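Local coordinates for protein beta-glucuronidase (Dictyoglomus thermophilum, PDB 6XXW) that probably hydrolyses beta-D-glucuronides, releasing glucuronic acid from the groups it is linked to, at residues E448-K459 and D489-K499. Numbering follows the deposited sequence.
Sequences ENTKASETKVSK and DLREWYELYRK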
loop_
_atom_site.group_PDB
_atom_site.type_symbol
_atom_site.label_atom_id
_atom_site.label_comp_id
_atom_site.label_asym_id
_atom_site.label_seq_id
_atom_site.Cartn_x
_atom_site.Cartn_y
_atom_site.Cartn_z
ATOM N N GLU A 448 2.374 33.389 -7.552
ATOM C CA GLU A 448 2.173 34.034 -6.261
ATOM C C GLU A 448 1.468 33.100 -5.291
ATOM O O GLU A 448 0.532 32.399 -5.675
ATOM C CB GLU A 448 1.309 35.291 -6.404
ATOM C CG GLU A 448 1.918 36.392 -7.247
ATOM C CD GLU A 448 2.676 37.420 -6.407
ATOM O OE1 GLU A 448 3.189 37.055 -5.318
ATOM O OE2 GLU A 448 2.763 38.598 -6.844
ATOM N N ASN A 449 1.881 33.133 -4.022
ATOM C CA ASN A 449 1.011 32.664 -2.950
ATOM C C ASN A 449 0.714 33.760 -1.935
ATOM O O ASN A 449 -0.089 33.535 -1.025
ATOM C CB ASN A 449 1.594 31.413 -2.263
ATOM C CG ASN A 449 2.854 31.695 -1.462
ATOM O OD1 ASN A 449 3.471 32.751 -1.593
ATOM N ND2 ASN A 449 3.250 30.727 -0.635
ATOM N N THR A 450 1.330 34.936 -2.080
ATOM C CA THR A 450 0.958 36.140 -1.338
ATOM C C THR A 450 -0.526 36.450 -1.532
ATOM O O THR A 450 -1.138 36.066 -2.533
ATOM C CB THR A 450 1.818 37.329 -1.829
ATOM O OG1 THR A 450 3.209 37.026 -1.670
ATOM C CG2 THR A 450 1.535 38.637 -1.070
ATOM N N LYS A 451 -1.103 37.149 -0.557
ATOM C CA LYS A 451 -2.459 37.664 -0.689
ATOM C C LYS A 451 -2.526 38.718 -1.792
ATOM O O LYS A 451 -1.578 39.477 -2.012
ATOM C CB LYS A 451 -2.928 38.240 0.654
ATOM C CG LYS A 451 -4.129 39.163 0.570
ATOM C CD LYS A 451 -5.422 38.460 0.959
ATOM C CE LYS A 451 -6.615 39.331 0.613
ATOM N NZ LYS A 451 -6.279 40.275 -0.497
ATOM N N ALA A 452 -3.662 38.751 -2.500
ATOM C CA ALA A 452 -3.814 39.655 -3.644
ATOM C C ALA A 452 -3.514 41.107 -3.279
ATOM O O ALA A 452 -2.800 41.813 -4.003
ATOM C CB ALA A 452 -5.228 39.539 -4.211
ATOM N N SER A 453 -4.052 41.568 -2.148
ATOM C CA SER A 453 -3.885 42.961 -1.764
ATOM C C SER A 453 -2.503 43.253 -1.203
ATOM O O SER A 453 -2.178 44.428 -0.994
ATOM C CB SER A 453 -4.954 43.354 -0.737
ATOM O OG SER A 453 -4.797 42.620 0.463
ATOM N N GLU A 454 -1.677 42.230 -0.959
ATOM C CA GLU A 454 -0.368 42.467 -0.368
ATOM C C GLU A 454 0.783 42.413 -1.362
ATOM O O GLU A 454 1.828 43.014 -1.087
ATOM C CB GLU A 454 -0.100 41.466 0.760
ATOM C CG GLU A 454 -1.236 41.395 1.777
ATOM C CD GLU A 454 -0.808 40.769 3.092
ATOM O OE1 GLU A 454 -0.107 39.732 3.067
ATOM O OE2 GLU A 454 -1.187 41.303 4.155
ATOM N N THR A 455 0.645 41.721 -2.495
ATOM C CA THR A 455 1.787 41.616 -3.395
ATOM C C THR A 455 2.089 42.975 -4.022
ATOM O O THR A 455 1.191 43.673 -4.495
ATOM C CB THR A 455 1.580 40.563 -4.493
ATOM O OG1 THR A 455 2.617 40.717 -5.473
ATOM C CG2 THR A 455 0.203 40.681 -5.173
ATOM N N LYS A 456 3.360 43.350 -4.021
ATOM C CA LYS A 456 3.799 44.570 -4.672
ATOM C C LYS A 456 4.362 44.312 -6.062
ATOM O O LYS A 456 4.968 45.213 -6.647
ATOM C CB LYS A 456 4.839 45.270 -3.798
ATOM C CG LYS A 456 4.284 45.781 -2.458
ATOM C CD LYS A 456 5.402 46.157 -1.517
ATOM C CE LYS A 456 4.853 46.725 -0.216
ATOM N NZ LYS A 456 4.057 47.957 -0.473
ATOM N N VAL A 457 4.172 43.104 -6.612
ATOM C CA VAL A 457 4.875 42.686 -7.818
ATOM C C VAL A 457 3.925 42.291 -8.948
ATOM O O VAL A 457 4.230 42.527 -10.121
ATOM C CB VAL A 457 5.862 41.540 -7.504
ATOM C CG1 VAL A 457 6.487 40.985 -8.791
ATOM C CG2 VAL A 457 6.937 42.039 -6.531
ATOM N N SER A 458 2.775 41.675 -8.629
ATOM C CA SER A 458 1.891 41.161 -9.680
ATOM C C SER A 458 1.352 42.260 -10.589
ATOM O O SER A 458 0.987 41.974 -11.737
ATOM C CB SER A 458 0.720 40.379 -9.071
ATOM O OG SER A 458 1.101 39.035 -8.763
ATOM N N LYS A 459 1.280 43.505 -10.107
ATOM C CA LYS A 459 0.814 44.592 -10.967
ATOM C C LYS A 459 1.720 44.817 -12.177
ATOM O O LYS A 459 1.290 45.470 -13.136
ATOM C CB LYS A 459 0.674 45.894 -10.161
ATOM C CG LYS A 459 1.899 46.289 -9.323
ATOM C CD LYS A 459 1.546 47.420 -8.341
ATOM C CE LYS A 459 2.775 47.949 -7.590
ATOM N NZ LYS A 459 2.413 48.897 -6.472
ATOM N N ASP A 489 -11.447 35.215 -3.294
ATOM C CA ASP A 489 -10.047 35.540 -3.542
ATOM C C ASP A 489 -9.814 35.881 -5.005
ATOM O O ASP A 489 -9.260 36.940 -5.326
ATOM C CB ASP A 489 -9.156 34.373 -3.116
ATOM C CG ASP A 489 -7.682 34.736 -3.123
ATOM O OD1 ASP A 489 -7.349 35.867 -2.726
ATOM O OD2 ASP A 489 -6.859 33.893 -3.504
ATOM N N LEU A 490 -10.259 35.004 -5.914
ATOM C CA LEU A 490 -9.981 35.213 -7.329
ATOM C C LEU A 490 -10.670 36.460 -7.868
ATOM O O LEU A 490 -10.116 37.130 -8.747
ATOM C CB LEU A 490 -10.383 33.984 -8.142
ATOM C CG LEU A 490 -9.536 32.745 -7.843
ATOM C CD1 LEU A 490 -10.020 31.549 -8.633
ATOM C CD2 LEU A 490 -8.059 33.027 -8.126
ATOM N N ARG A 491 -11.870 36.787 -7.368
ATOM C CA ARG A 491 -12.506 38.041 -7.770
ATOM C C ARG A 491 -11.699 39.244 -7.304
ATOM O O ARG A 491 -11.669 40.278 -7.985
ATOM C CB ARG A 491 -13.930 38.125 -7.224
ATOM C CG ARG A 491 -14.894 37.124 -7.876
ATOM C CD ARG A 491 -16.351 37.448 -7.522
ATOM N NE ARG A 491 -17.275 36.521 -8.172
ATOM C CZ ARG A 491 -17.684 36.635 -9.434
ATOM N NH1 ARG A 491 -17.266 37.645 -10.183
ATOM N NH2 ARG A 491 -18.522 35.746 -9.944
ATOM N N GLU A 492 -11.035 39.138 -6.153
ATOM C CA GLU A 492 -10.206 40.252 -5.712
ATOM C C GLU A 492 -8.947 40.385 -6.566
ATOM O O GLU A 492 -8.497 41.503 -6.834
ATOM C CB GLU A 492 -9.838 40.111 -4.235
ATOM C CG GLU A 492 -9.296 41.423 -3.653
ATOM C CD GLU A 492 -8.619 41.247 -2.310
ATOM O OE1 GLU A 492 -8.386 40.087 -1.919
ATOM O OE2 GLU A 492 -8.320 42.266 -1.646
ATOM N N TRP A 493 -8.346 39.266 -6.992
ATOM C CA TRP A 493 -7.224 39.387 -7.920
ATOM C C TRP A 493 -7.642 40.120 -9.187
ATOM O O TRP A 493 -6.901 40.975 -9.699
ATOM C CB TRP A 493 -6.656 38.015 -8.280
ATOM C CG TRP A 493 -5.812 37.394 -7.209
ATOM C CD1 TRP A 493 -6.231 36.507 -6.262
ATOM C CD2 TRP A 493 -4.406 37.602 -6.973
ATOM N NE1 TRP A 493 -5.175 36.140 -5.456
ATOM C CE2 TRP A 493 -4.048 36.805 -5.863
ATOM C CE3 TRP A 493 -3.418 38.387 -7.589
ATOM C CZ2 TRP A 493 -2.747 36.760 -5.358
ATOM C CZ3 TRP A 493 -2.114 38.340 -7.083
ATOM C CH2 TRP A 493 -1.793 37.531 -5.982
ATOM N N TYR A 494 -8.817 39.785 -9.728
ATOM C CA TYR A 494 -9.203 40.405 -10.988
ATOM C C TYR A 494 -9.583 41.865 -10.791
ATOM O O TYR A 494 -9.276 42.710 -11.640
ATOM C CB TYR A 494 -10.357 39.662 -11.651
ATOM C CG TYR A 494 -10.610 40.229 -13.028
ATOM C CD1 TYR A 494 -9.641 40.125 -14.021
ATOM C CD2 TYR A 494 -11.784 40.912 -13.322
ATOM C CE1 TYR A 494 -9.840 40.666 -15.280
ATOM C CE2 TYR A 494 -12.001 41.446 -14.582
ATOM C CZ TYR A 494 -11.021 41.322 -15.553
ATOM O OH TYR A 494 -11.220 41.849 -16.807
ATOM N N GLU A 495 -10.258 42.167 -9.683
ATOM C CA GLU A 495 -10.673 43.537 -9.400
ATOM C C GLU A 495 -9.469 44.454 -9.215
ATOM O O GLU A 495 -9.504 45.622 -9.621
ATOM C CB GLU A 495 -11.566 43.549 -8.156
ATOM C CG GLU A 495 -11.923 44.929 -7.605
ATOM C CD GLU A 495 -12.606 45.831 -8.631
ATOM O OE1 GLU A 495 -12.309 47.047 -8.649
ATOM O OE2 GLU A 495 -13.443 45.330 -9.415
ATOM N N LEU A 496 -8.390 43.944 -8.613
ATOM C CA LEU A 496 -7.213 44.776 -8.391
ATOM C C LEU A 496 -6.361 44.930 -9.645
ATOM O O LEU A 496 -5.776 45.995 -9.861
ATOM C CB LEU A 496 -6.353 44.200 -7.263
ATOM C CG LEU A 496 -6.977 44.290 -5.868
ATOM C CD1 LEU A 496 -6.160 43.494 -4.852
ATOM C CD2 LEU A 496 -7.108 45.745 -5.456
ATOM N N TYR A 497 -6.236 43.883 -10.466
ATOM C CA TYR A 497 -5.230 43.888 -11.525
ATOM C C TYR A 497 -5.778 43.774 -12.942
ATOM O O TYR A 497 -5.056 44.123 -13.883
ATOM C CB TYR A 497 -4.204 42.768 -11.273
ATOM C CG TYR A 497 -3.629 42.884 -9.882
ATOM C CD1 TYR A 497 -2.947 44.030 -9.495
ATOM C CD2 TYR A 497 -3.814 41.879 -8.936
ATOM C CE1 TYR A 497 -2.448 44.170 -8.222
ATOM C CE2 TYR A 497 -3.312 42.003 -7.657
ATOM C CZ TYR A 497 -2.633 43.158 -7.302
ATOM O OH TYR A 497 -2.138 43.309 -6.031
ATOM N N ARG A 498 -7.016 43.313 -13.123
ATOM C CA ARG A 498 -7.680 43.310 -14.436
ATOM C C ARG A 498 -6.857 42.583 -15.498
ATOM O O ARG A 498 -6.764 43.025 -16.642
ATOM C CB ARG A 498 -8.010 44.735 -14.893
ATOM C CG ARG A 498 -9.007 45.443 -13.985
ATOM N N LYS A 499 -6.263 41.459 -15.120
ATOM C CA LYS A 499 -5.439 40.638 -15.993
ATOM C C LYS A 499 -6.015 39.229 -16.034
ATOM O O LYS A 499 -6.749 38.834 -15.121
ATOM C CB LYS A 499 -3.991 40.588 -15.482
ATOM C CG LYS A 499 -3.260 41.930 -15.443
ATOM C CD LYS A 499 -1.911 41.781 -14.751
ATOM C CE LYS A 499 -1.331 43.143 -14.343
ATOM N NZ LYS A 499 -1.213 44.066 -15.498
HETATM O O HOH W 1 0.691 43.867 -7.194
HETATM O O HOH W 2 -0.930 46.427 -13.534
#
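A452 sets its methyl group on the indole of W493, a compact example of how a TIM barrel seats the connection between two successive barrel strands, 444-448 and 463-467, on the helix 482-497. The loop, residues 448-459, leaves barrel strand 444-448, and W493 belongs to helix 482-497, which precedes strand 501-505. CB of A452 stands 3.4 Å from the centroid of the five-membered ring of W493 and 11° off its normal, a CH-pi contact made squarely over the face. W493 holds CG beside its own backbone N (chi1 -76°), which swings the indole from the flank of the helix under the loop. There the edge of the six-membered ring is bordered by polar atoms: T450 O lies near the ring plane, 3.3 Å from W493 CZ2, and S458 OG is also at the edge. R468 binds both T450 O and the carboxylate of D489, so a single arginine ties loop and helix together beside the indole. At the outer side K451, in one of two modelled conformers, bends at chi2 and chi4 to bring NZ back to E492 OE1 in a salt bridge whose very short length is doubtful. One helical turn beyond E492, CD1 of L496 packs 4.1 Å from A452 CB. CB of Y497, the third main participant, points toward the loop, and K459 CB lies 4.1 Å from Y497 CE1. A water bound by T455 O and K459 N also donates a weak bond to Y497 OH. The same hydroxyl, Y497 OH, donates to A452 O at 2.6 Å, with a C=O...donor angle of 158° and the donor tilted from the carbonyl plane.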